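Local coordinates for urocanate hydratase (Paenibacillus sp. Soil724D2, PDB 7NED), which probably hydrates thiourocanate in bacterial ergothioneine breakdown, using a tightly bound NAD+ cofactor, and belongs to the urocanase family of lyases, at residues A[65-76]-A[84-95]; A[119-128]-A[475-485]. All blocks are in the same frame, centred on the assembly; numbering follows the deposited sequence.

How the interactions relate
Both interactions are built on one mixed sheet, in which strands 91-95 and 475-480 lie side by side, probably bonded through N95 N and I478 O (2.9 Å). Interaction 1 pairs two strands of that sheet, 69-74 and 91-95, about 23 Å from the centre of the chain; its middle is buried, whereas the turns at one end reach solvent. Interaction 2, centred about 11 Å from the chain centre, is buried almost throughout and lays a loop along strand 475-480 instead of another strand. The second subunit reaches both, interaction 1 at many more residues. Their chemistry differs accordingly: a regular backbone ladder with aliphatic contacts gives way to a single direct histidine bond, bridging waters, aromatic packing and two bound ligands.

Interaction 1: A[65-76]-A[84-95]; sequences LEEDETLVIQSG and THRFAPLIVMAN
T70 and L90 meet just ahead of a parallel two-strand ladder within the mixed sheet of the protein, the axes of strands 69-74 and 91-95 approaching to 4.9 Å, with 8° between their directions. The ladder alternates regularly, from L71 N to L90 O at 2.8 Å through to S75 N and A94 O. L90, with the most surface covered, sends CD2 back over the turn at 66-69, where it meets E66 O and E69 O, each at 3.6 Å, and L65 CD2; helix 17-31 packs on the same leucine. T70 OG1 donates to P89 O over 2.7 Å with a C=O...donor angle of 163°, and T84 OG1 stands close to the same hydroxyl. With CG2 anti to the backbone N (OG1 chi1 -59°), the methyl is left to pack towards V92. A valine at T70 would probably leave P89 O without this donor and T84 without its hydroxyl neighbour. Further along, I73 and M93 run alongside each other in the same direction on the face they share with L71 and I91. I73 CB lies 3.7 Å from M93 CB, while I73 CD1 touches both M93 CE and, at 4.0 Å, I91 CG2.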
loop_
_atom_site.group_PDB
_atom_site.type_symbol
_atom_site.label_atom_id
_atom_site.label_comp_id
_atom_site.label_asym_id
_atom_site.label_seq_id
_atom_site.Cartn_x
_atom_site.Cartn_y
_atom_site.Cartn_z
ATOM N N LEU A 65 -7.501 22.356 12.933
ATOM C CA LEU A 65 -8.062 21.032 12.962
ATOM C C LEU A 65 -8.684 20.631 14.301
ATOM O O LEU A 65 -8.103 20.799 15.294
ATOM C CB LEU A 65 -6.990 20.005 12.596
ATOM C CG LEU A 65 -7.359 18.572 12.248
ATOM C CD1 LEU A 65 -7.990 18.504 10.876
ATOM C CD2 LEU A 65 -6.101 17.744 12.288
ATOM N N GLU A 66 -9.883 20.105 14.247
ATOM C CA GLU A 66 -10.553 19.610 15.432
ATOM C C GLU A 66 -10.173 18.164 15.677
ATOM O O GLU A 66 -9.755 17.444 14.769
ATOM C CB GLU A 66 -12.075 19.737 15.295
ATOM C CG GLU A 66 -12.515 21.131 14.910
ATOM C CD GLU A 66 -12.653 22.043 16.112
ATOM O OE1 GLU A 66 -12.421 21.585 17.266
ATOM O OE2 GLU A 66 -13.009 23.224 15.907
ATOM N N GLU A 67 -10.360 17.733 16.925
ATOM C CA GLU A 67 -10.013 16.376 17.325
ATOM C C GLU A 67 -10.801 15.313 16.568
ATOM O O GLU A 67 -10.332 14.169 16.454
ATOM C CB GLU A 67 -10.234 16.224 18.829
ATOM C CG GLU A 67 -9.428 15.135 19.473
ATOM C CD GLU A 67 -9.754 15.013 20.957
ATOM O OE1 GLU A 67 -9.009 14.335 21.693
ATOM O OE2 GLU A 67 -10.752 15.645 21.390
ATOM N N ASP A 68 -11.985 15.643 16.064
ATOM C CA ASP A 68 -12.805 14.679 15.341
ATOM C C ASP A 68 -12.653 14.790 13.832
ATOM O O ASP A 68 -13.518 14.324 13.085
ATOM C CB ASP A 68 -14.277 14.824 15.734
ATOM C CG ASP A 68 -14.854 16.168 15.382
ATOM O OD1 ASP A 68 -14.128 17.079 14.926
ATOM O OD2 ASP A 68 -16.077 16.312 15.584
ATOM N N GLU A 69 -11.552 15.346 13.362
ATOM C CA GLU A 69 -11.295 15.482 11.941
ATOM C C GLU A 69 -10.021 14.744 11.577
ATOM O O GLU A 69 -9.165 14.444 12.434
ATOM C CB GLU A 69 -11.176 16.958 11.531
ATOM C CG GLU A 69 -12.524 17.698 11.758
ATOM C CD GLU A 69 -12.449 19.188 11.483
ATOM O OE1 GLU A 69 -11.334 19.781 11.564
ATOM O OE2 GLU A 69 -13.523 19.780 11.194
ATOM N N THR A 70 -9.906 14.441 10.289
ATOM C CA THR A 70 -8.687 13.851 9.760
ATOM C C THR A 70 -8.227 14.667 8.558
ATOM O O THR A 70 -8.988 14.884 7.607
ATOM C CB THR A 70 -8.901 12.389 9.358
ATOM O OG1 THR A 70 -9.342 11.648 10.503
ATOM C CG2 THR A 70 -7.597 11.788 8.796
ATOM N N LEU A 71 -6.974 15.098 8.606
ATOM C CA LEU A 71 -6.282 15.696 7.474
ATOM C C LEU A 71 -5.638 14.601 6.632
ATOM O O LEU A 71 -4.907 13.753 7.151
ATOM C CB LEU A 71 -5.210 16.682 7.970
ATOM C CG LEU A 71 -4.099 17.123 7.000
ATOM C CD1 LEU A 71 -4.685 17.870 5.771
ATOM C CD2 LEU A 71 -3.061 17.990 7.708
ATOM N N VAL A 72 -5.880 14.633 5.338
ATOM C CA VAL A 72 -5.288 13.676 4.410
ATOM C C VAL A 72 -4.107 14.329 3.720
ATOM O O VAL A 72 -4.255 15.396 3.103
ATOM C CB VAL A 72 -6.314 13.203 3.379
ATOM C CG1 VAL A 72 -5.597 12.557 2.224
ATOM C CG2 VAL A 72 -7.324 12.249 4.057
ATOM N N ILE A 73 -2.933 13.706 3.826
ATOM C CA ILE A 73 -1.730 14.205 3.155
ATOM C C ILE A 73 -1.300 13.157 2.121
ATOM O O ILE A 73 -1.246 11.950 2.420
ATOM C CB ILE A 73 -0.611 14.523 4.171
ATOM C CG1 ILE A 73 -0.962 15.817 4.919
ATOM C CG2 ILE A 73 0.781 14.664 3.465
ATOM C CD1 ILE A 73 -0.111 16.022 6.185
ATOM N N GLN A 74 -0.964 13.624 0.918
ATOM C CA GLN A 74 -0.621 12.742 -0.197
ATOM C C GLN A 74 0.733 13.174 -0.751
ATOM O O GLN A 74 0.875 14.301 -1.251
ATOM C CB GLN A 74 -1.721 12.799 -1.277
ATOM C CG GLN A 74 -1.494 11.939 -2.512
ATOM C CD GLN A 74 -0.864 12.708 -3.672
ATOM O OE1 GLN A 74 -1.172 13.884 -3.896
ATOM N NE2 GLN A 74 0.005 12.038 -4.425
ATOM N N SER A 75 1.691 12.241 -0.764
ATOM C CA SER A 75 3.097 12.564 -1.009
ATOM C C SER A 75 3.439 13.997 -0.575
ATOM O O SER A 75 3.897 14.820 -1.373
ATOM C CB SER A 75 3.410 12.311 -2.486
ATOM O OG SER A 75 3.433 10.910 -2.715
ATOM N N GLY A 76 3.186 14.308 0.693
ATOM C CA GLY A 76 3.641 15.538 1.282
ATOM C C GLY A 76 2.777 16.742 0.999
ATOM O O GLY A 76 3.170 17.863 1.358
ATOM N N THR A 84 -14.144 12.517 10.936
ATOM C CA THR A 84 -14.039 11.142 11.406
ATOM C C THR A 84 -14.578 11.096 12.819
ATOM O O THR A 84 -15.767 11.317 13.025
ATOM C CB THR A 84 -12.604 10.623 11.314
ATOM O OG1 THR A 84 -11.695 11.564 11.930
ATOM C CG2 THR A 84 -12.247 10.487 9.846
ATOM N N HIS A 85 -13.726 10.843 13.802
ATOM C CA HIS A 85 -14.161 10.846 15.189
ATOM C C HIS A 85 -12.909 11.048 16.026
ATOM O O HIS A 85 -11.796 11.027 15.507
ATOM C CB HIS A 85 -14.899 9.557 15.578
ATOM C CG HIS A 85 -14.139 8.310 15.274
ATOM N ND1 HIS A 85 -13.421 7.632 16.235
ATOM C CD2 HIS A 85 -13.951 7.633 14.112
ATOM C CE1 HIS A 85 -12.847 6.575 15.687
ATOM N NE2 HIS A 85 -13.161 6.548 14.402
ATOM N N ARG A 86 -13.085 11.269 17.323
ATOM C CA ARG A 86 -11.875 11.664 18.034
ATOM C C ARG A 86 -11.002 10.487 18.422
ATOM O O ARG A 86 -9.917 10.713 18.962
ATOM C CB ARG A 86 -12.212 12.497 19.279
ATOM C CG ARG A 86 -12.877 11.747 20.410
ATOM C CD ARG A 86 -13.311 12.744 21.517
ATOM N NE ARG A 86 -13.788 12.046 22.708
ATOM C CZ ARG A 86 -15.040 11.604 22.852
ATOM N NH1 ARG A 86 -15.939 11.793 21.881
ATOM N NH2 ARG A 86 -15.397 10.969 23.960
ATOM N N PHE A 87 -11.437 9.250 18.165
ATOM C CA PHE A 87 -10.562 8.100 18.339
ATOM C C PHE A 87 -10.029 7.606 17.012
ATOM O O PHE A 87 -9.655 6.429 16.881
ATOM C CB PHE A 87 -11.282 6.992 19.096
ATOM C CG PHE A 87 -11.622 7.389 20.481
ATOM C CD1 PHE A 87 -10.671 7.288 21.496
ATOM C CD2 PHE A 87 -12.875 7.927 20.769
ATOM C CE1 PHE A 87 -10.978 7.685 22.778
ATOM C CE2 PHE A 87 -13.191 8.326 22.050
ATOM C CZ PHE A 87 -12.235 8.199 23.068
ATOM N N ALA A 88 -9.987 8.476 16.036
ATOM C CA ALA A 88 -9.401 8.186 14.744
ATOM C C ALA A 88 -8.177 9.055 14.564
ATOM O O ALA A 88 -8.074 10.106 15.195
ATOM C CB ALA A 88 -10.396 8.471 13.611
ATOM N N PRO A 89 -7.233 8.661 13.719
ATOM C CA PRO A 89 -6.072 9.522 13.454
ATOM C C PRO A 89 -6.456 10.953 13.100
ATOM O O PRO A 89 -7.496 11.219 12.495
ATOM C CB PRO A 89 -5.383 8.833 12.273
ATOM C CG PRO A 89 -5.667 7.354 12.516
ATOM C CD PRO A 89 -7.111 7.341 13.063
ATOM N N LEU A 90 -5.595 11.890 13.517
ATOM C CA LEU A 90 -5.730 13.272 13.071
ATOM C C LEU A 90 -5.180 13.443 11.669
ATOM O O LEU A 90 -5.637 14.320 10.915
ATOM C CB LEU A 90 -4.990 14.216 14.015
ATOM C CG LEU A 90 -5.700 14.455 15.338
ATOM C CD1 LEU A 90 -4.681 15.157 16.257
ATOM C CD2 LEU A 90 -6.897 15.335 15.119
ATOM N N ILE A 91 -4.196 12.625 11.308
ATOM C CA ILE A 91 -3.604 12.655 9.981
ATOM C C ILE A 91 -3.453 11.222 9.490
ATOM O O ILE A 91 -2.926 10.372 10.220
ATOM C CB ILE A 91 -2.232 13.356 9.992
ATOM C CG1 ILE A 91 -2.418 14.845 10.280
ATOM C CG2 ILE A 91 -1.553 13.198 8.634
ATOM C CD1 ILE A 91 -1.070 15.560 10.488
ATOM N N VAL A 92 -3.887 10.953 8.255
ATOM C CA VAL A 92 -3.415 9.777 7.541
ATOM C C VAL A 92 -2.676 10.293 6.324
ATOM O O VAL A 92 -3.135 11.232 5.666
ATOM C CB VAL A 92 -4.544 8.794 7.131
ATOM C CG1 VAL A 92 -5.286 8.302 8.387
ATOM C CG2 VAL A 92 -5.500 9.451 6.142
ATOM N N MET A 93 -1.531 9.695 6.030
ATOM C CA MET A 93 -0.753 10.129 4.880
ATOM C C MET A 93 -0.164 8.935 4.148
ATOM O O MET A 93 0.104 7.884 4.741
ATOM C CB MET A 93 0.364 11.095 5.330
ATOM C CG MET A 93 1.104 10.657 6.559
ATOM S SD MET A 93 2.717 11.528 6.611
ATOM C CE MET A 93 2.068 13.051 7.259
ATOM N N ALA A 94 0.067 9.109 2.852
ATOM C CA ALA A 94 0.665 8.061 2.033
ATOM C C ALA A 94 1.623 8.754 1.092
ATOM O O ALA A 94 1.209 9.642 0.339
ATOM C CB ALA A 94 -0.399 7.250 1.271
ATOM N N ASN A 95 2.920 8.425 1.199
ATOM C CA ASN A 95 3.975 9.190 0.534
ATOM C C ASN A 95 4.809 8.301 -0.386
ATOM O O ASN A 95 5.383 7.295 0.043
ATOM C CB ASN A 95 4.859 9.901 1.569
ATOM C CG ASN A 95 4.060 10.864 2.429
ATOM O OD1 ASN A 95 3.344 11.720 1.900
ATOM N ND2 ASN A 95 4.141 10.710 3.745
HETATM O O HOH W 1 -9.650 12.389 14.315
#

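Interaction 2: A[119-128]-A[475-485]; sequences WGGLTAAAWQ and LVTIHSGGGGY. With URO ((2E)-3-(1H-imidazol-4-yl)acrylic acid), chain B; NAD (nicotinamide-adenine-dinucleotide), chain C.
W119 and G482 bring their CA atoms to 5.0 Å and A126 and T477 to 6.5 Å, so the loop 119-128 runs back along strand 475-480 in the opposite sense. H479 makes the one direct hydrogen bond between the segments: ND1 gives its proton to G121 O at 2.8 Å, with 159° at the hydrogen. The acceptor lies near the imidazole plane, whereas the donor sits well above the carbonyl plane. Water further ties W119 NE1 and G121 O to S480 O, the last link weak. The indole of W119, carried out by a CG anti to the backbone N (chi1 -179°), is sandwiched: G121 N sits over one face, and G482 CA makes a CH-pi contact on the other, 3.9 Å from the five-membered ring centroid. Beyond it, W119 CZ2 touches Y485 CD2 at 3.4 Å, the rings tilted by 40°. At the far end L475 CD1 meets W127 and A126 CB packs on T477 CG2. Y485 OH and NAD O2D share a hydrogen bond (2.6 Å), T123 OG1 bonds the carboxylate of urocanate, a ligand R352 also binds, and L122 lies against its imidazole: this is the urocanase active site, where N- and C-terminal family regions together hold cofactor and ligand.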
loop_
_atom_site.group_PDB
_atom_site.type_symbol
_atom_site.label_atom_id
_atom_site.label_comp_id
_atom_site.label_asym_id
_atom_site.label_seq_id
_atom_site.Cartn_x
_atom_site.Cartn_y
_atom_site.Cartn_z
ATOM N N TRP A 119 9.933 12.042 -2.110
ATOM C CA TRP A 119 10.242 10.857 -1.282
ATOM C C TRP A 119 10.154 11.251 0.183
ATOM O O TRP A 119 10.726 12.261 0.581
ATOM C CB TRP A 119 11.641 10.296 -1.535
ATOM C CG TRP A 119 11.984 9.064 -0.716
ATOM C CD1 TRP A 119 11.209 7.952 -0.539
ATOM C CD2 TRP A 119 13.194 8.818 0.018
ATOM N NE1 TRP A 119 11.858 7.031 0.250
ATOM C CE2 TRP A 119 13.078 7.537 0.599
ATOM C CE3 TRP A 119 14.348 9.563 0.255
ATOM C CZ2 TRP A 119 14.065 6.993 1.414
ATOM C CZ3 TRP A 119 15.341 9.021 1.054
ATOM C CH2 TRP A 119 15.202 7.744 1.615
ATOM N N GLY A 120 9.446 10.445 0.992
ATOM C CA GLY A 120 9.284 10.813 2.385
ATOM C C GLY A 120 10.294 10.216 3.341
ATOM O O GLY A 120 10.136 10.374 4.559
ATOM N N GLY A 121 11.338 9.564 2.836
ATOM C CA GLY A 121 12.173 8.763 3.705
ATOM C C GLY A 121 11.333 7.732 4.441
ATOM O O GLY A 121 10.293 7.256 3.951
ATOM N N LEU A 122 11.817 7.330 5.619
ATOM C CA LEU A 122 10.942 6.614 6.528
ATOM C C LEU A 122 10.250 7.588 7.467
ATOM O O LEU A 122 9.014 7.653 7.506
ATOM C CB LEU A 122 11.735 5.556 7.329
ATOM C CG LEU A 122 12.457 4.521 6.482
ATOM C CD1 LEU A 122 13.060 3.393 7.323
ATOM C CD2 LEU A 122 11.498 3.960 5.440
ATOM N N THR A 123 11.023 8.431 8.153
ATOM C CA THR A 123 10.429 9.279 9.174
ATOM C C THR A 123 10.384 10.758 8.794
ATOM O O THR A 123 9.986 11.570 9.632
ATOM C CB THR A 123 11.192 9.117 10.475
ATOM O OG1 THR A 123 12.567 9.407 10.217
ATOM C CG2 THR A 123 11.041 7.689 11.023
ATOM N N ALA A 124 10.780 11.137 7.577
ATOM C CA ALA A 124 10.808 12.564 7.228
ATOM C C ALA A 124 9.398 13.099 6.990
ATOM O O ALA A 124 8.956 14.048 7.649
ATOM C CB ALA A 124 11.675 12.803 5.987
ATOM N N ALA A 125 8.675 12.506 6.040
ATOM C CA ALA A 125 7.383 13.090 5.687
ATOM C C ALA A 125 6.312 12.817 6.723
ATOM O O ALA A 125 5.249 13.456 6.673
ATOM C CB ALA A 125 6.915 12.589 4.336
ATOM N N ALA A 126 6.551 11.884 7.645
ATOM C CA ALA A 126 5.636 11.665 8.749
ATOM C C ALA A 126 6.073 12.382 10.023
ATOM O O ALA A 126 5.370 12.296 11.032
ATOM C CB ALA A 126 5.485 10.164 9.014
ATOM N N TRP A 127 7.234 13.047 9.999
ATOM C CA TRP A 127 7.669 14.033 10.993
ATOM C C TRP A 127 8.062 13.224 12.230
ATOM O O TRP A 127 7.776 13.619 13.371
ATOM C CB TRP A 127 6.510 14.951 11.340
ATOM C CG TRP A 127 6.023 15.689 10.128
ATOM C CD1 TRP A 127 6.605 15.789 8.882
ATOM C CD2 TRP A 127 4.639 15.974 9.928
ATOM N NE1 TRP A 127 5.680 16.297 7.963
ATOM C CE2 TRP A 127 4.467 16.406 8.592
ATOM C CE3 TRP A 127 3.529 15.953 10.779
ATOM C CZ2 TRP A 127 3.233 16.823 8.098
ATOM C CZ3 TRP A 127 2.289 16.392 10.280
ATOM C CH2 TRP A 127 2.157 16.809 8.956
ATOM N N GLN A 128 8.680 12.060 12.031
ATOM C CA GLN A 128 8.975 11.174 13.160
ATOM C C GLN A 128 10.467 11.086 13.464
ATOM O O GLN A 128 10.876 10.321 14.352
ATOM C CB GLN A 128 8.367 9.769 12.903
ATOM C CG GLN A 128 6.849 9.854 12.814
ATOM C CD GLN A 128 6.146 8.647 12.164
ATOM O OE1 GLN A 128 6.711 7.914 11.326
ATOM N NE2 GLN A 128 4.865 8.481 12.515
ATOM N N LEU A 475 -1.349 9.696 14.200
ATOM C CA LEU A 475 -0.902 9.845 12.821
ATOM C C LEU A 475 -0.471 8.488 12.290
ATOM O O LEU A 475 0.272 7.767 12.960
ATOM C CB LEU A 475 0.271 10.846 12.724
ATOM C CG LEU A 475 0.858 11.166 11.337
ATOM C CD1 LEU A 475 1.471 12.582 11.282
ATOM C CD2 LEU A 475 1.892 10.142 10.895
ATOM N N VAL A 476 -0.905 8.150 11.077
ATOM C CA VAL A 476 -0.515 6.900 10.440
ATOM C C VAL A 476 -0.044 7.211 9.026
ATOM O O VAL A 476 -0.621 8.064 8.340
ATOM C CB VAL A 476 -1.695 5.892 10.427
ATOM C CG1 VAL A 476 -1.300 4.591 9.741
ATOM C CG2 VAL A 476 -2.157 5.646 11.833
ATOM N N THR A 477 0.990 6.523 8.588
ATOM C CA THR A 477 1.565 6.783 7.275
ATOM C C THR A 477 1.949 5.473 6.599
ATOM O O THR A 477 2.333 4.511 7.263
ATOM C CB THR A 477 2.792 7.707 7.383
ATOM O OG1 THR A 477 3.213 8.087 6.070
ATOM C CG2 THR A 477 3.982 7.020 8.117
ATOM N N ILE A 478 1.847 5.455 5.271
ATOM C CA ILE A 478 2.421 4.412 4.427
ATOM C C ILE A 478 3.364 5.075 3.429
ATOM O O ILE A 478 2.958 5.968 2.675
ATOM C CB ILE A 478 1.343 3.618 3.680
ATOM C CG1 ILE A 478 0.413 2.951 4.683
ATOM C CG2 ILE A 478 2.025 2.585 2.797
ATOM C CD1 ILE A 478 -0.875 2.344 4.022
ATOM N N HIS A 479 4.619 4.624 3.407
ATOM C CA HIS A 479 5.621 5.161 2.486
ATOM C C HIS A 479 6.103 4.067 1.556
ATOM O O HIS A 479 6.120 2.897 1.941
ATOM C CB HIS A 479 6.860 5.684 3.241
ATOM C CG HIS A 479 6.594 6.902 4.072
ATOM N ND1 HIS A 479 7.604 7.607 4.685
ATOM C CD2 HIS A 479 5.440 7.530 4.397
ATOM C CE1 HIS A 479 7.077 8.629 5.346
ATOM N NE2 HIS A 479 5.767 8.610 5.178
ATOM N N SER A 480 6.546 4.445 0.348
ATOM C CA SER A 480 7.346 3.519 -0.455
ATOM C C SER A 480 8.624 4.229 -0.899
ATOM O O SER A 480 8.792 5.445 -0.727
ATOM C CB SER A 480 6.568 2.965 -1.669
ATOM O OG SER A 480 5.483 2.141 -1.244
ATOM N N GLY A 481 9.549 3.447 -1.444
ATOM C CA GLY A 481 10.866 3.979 -1.744
ATOM C C GLY A 481 10.841 5.000 -2.871
ATOM O O GLY A 481 10.082 4.905 -3.831
ATOM N N GLY A 482 11.723 5.991 -2.742
ATOM C CA GLY A 482 11.989 6.944 -3.794
ATOM C C GLY A 482 13.478 6.960 -4.092
ATOM O O GLY A 482 14.284 6.297 -3.409
ATOM N N GLY A 483 13.838 7.727 -5.116
ATOM C CA GLY A 483 15.190 7.639 -5.634
ATOM C C GLY A 483 15.556 6.213 -5.958
ATOM O O GLY A 483 14.765 5.452 -6.527
ATOM N N GLY A 484 16.767 5.811 -5.571
ATOM C CA GLY A 484 17.179 4.438 -5.816
ATOM C C GLY A 484 16.461 3.407 -4.978
ATOM O O GLY A 484 16.613 2.207 -5.241
ATOM N N TYR A 485 15.681 3.835 -3.975
ATOM C CA TYR A 485 14.817 2.893 -3.258
ATOM C C TYR A 485 13.536 2.589 -4.020
ATOM O O TYR A 485 12.772 1.730 -3.575
ATOM C CB TYR A 485 14.414 3.426 -1.895
ATOM C CG TYR A 485 15.508 3.407 -0.850
ATOM C CD1 TYR A 485 16.180 2.240 -0.550
ATOM C CD2 TYR A 485 15.852 4.575 -0.164
ATOM C CE1 TYR A 485 17.208 2.230 0.451
ATOM C CE2 TYR A 485 16.847 4.582 0.814
ATOM C CZ TYR A 485 17.512 3.403 1.115
ATOM O OH TYR A 485 18.506 3.378 2.075
HETATM O OAA URO B . 15.401 6.955 12.720
HETATM C CAI URO B . 14.900 7.647 11.737
HETATM O OAB URO B . 14.309 8.641 11.891
HETATM C CAC URO B . 15.042 7.151 10.358
HETATM C CAD URO B . 15.672 6.028 10.133
HETATM C CAJ URO B . 15.716 5.711 8.754
HETATM C CAF URO B . 16.517 4.804 8.127
HETATM N NAH URO B . 16.401 4.910 6.766
HETATM C CAE URO B . 15.527 5.872 6.579
HETATM N NAG URO B . 15.085 6.390 7.746
HETATM P PA NAD C . 22.670 11.890 4.425
HETATM O O1A NAD C . 22.583 12.062 2.910
HETATM O O2A NAD C . 22.304 12.903 5.433
HETATM O O5B NAD C . 24.343 11.764 4.661
HETATM C C5B NAD C . 24.992 10.991 3.733
HETATM C C4B NAD C . 26.537 11.305 3.993
HETATM O O4B NAD C . 27.383 10.628 3.106
HETATM C C3B NAD C . 26.649 12.834 3.691
HETATM O O3B NAD C . 27.285 13.467 4.723
HETATM C C2B NAD C . 27.520 12.858 2.397
HETATM O O2B NAD C . 28.430 13.897 2.373
HETATM C C1B NAD C . 28.342 11.595 2.634
HETATM N N9A NAD C . 28.881 10.982 1.419
HETATM C C8A NAD C . 28.304 10.851 0.161
HETATM N N7A NAD C . 29.079 10.244 -0.703
HETATM C C5A NAD C . 30.222 9.927 0.019
HETATM C C6A NAD C . 31.429 9.283 -0.334
HETATM N N6A NAD C . 31.635 8.804 -1.582
HETATM N N1A NAD C . 32.404 9.108 0.602
HETATM C C2A NAD C . 32.151 9.634 1.826
HETATM N N3A NAD C . 31.066 10.266 2.301
HETATM C C4A NAD C . 30.112 10.400 1.355
HETATM O O3 NAD C . 22.118 10.428 4.537
HETATM P PN NAD C . 21.725 9.832 5.964
HETATM O O1N NAD C . 20.433 10.209 6.625
HETATM O O2N NAD C . 23.003 9.705 6.767
HETATM O O5D NAD C . 21.405 8.173 5.624
HETATM C C5D NAD C . 22.502 7.501 4.980
HETATM C C4D NAD C . 22.055 6.119 4.589
HETATM O O4D NAD C . 21.417 5.462 5.669
HETATM C C3D NAD C . 20.874 6.407 3.522
HETATM O O3D NAD C . 20.954 5.517 2.416
HETATM C C2D NAD C . 19.559 6.105 4.330
HETATM O O2D NAD C . 18.542 5.528 3.618
HETATM C C1D NAD C . 20.261 4.924 5.074
HETATM N N1N NAD C . 19.491 4.207 6.100
HETATM C C2N NAD C . 18.490 3.448 5.525
HETATM C C3N NAD C . 17.681 2.632 6.299
HETATM C C7N NAD C . 16.560 1.882 5.566
HETATM O O7N NAD C . 16.062 0.828 5.962
HETATM N N7N NAD C . 16.039 2.477 4.430
HETATM C C4N NAD C . 17.948 2.600 7.674
HETATM C C5N NAD C . 18.982 3.369 8.207
HETATM C C6N NAD C . 19.787 4.181 7.389
HETATM O O HOH W 2 10.326 5.296 1.976
HETATM O O HOH W 3 8.225 7.827 1.062
#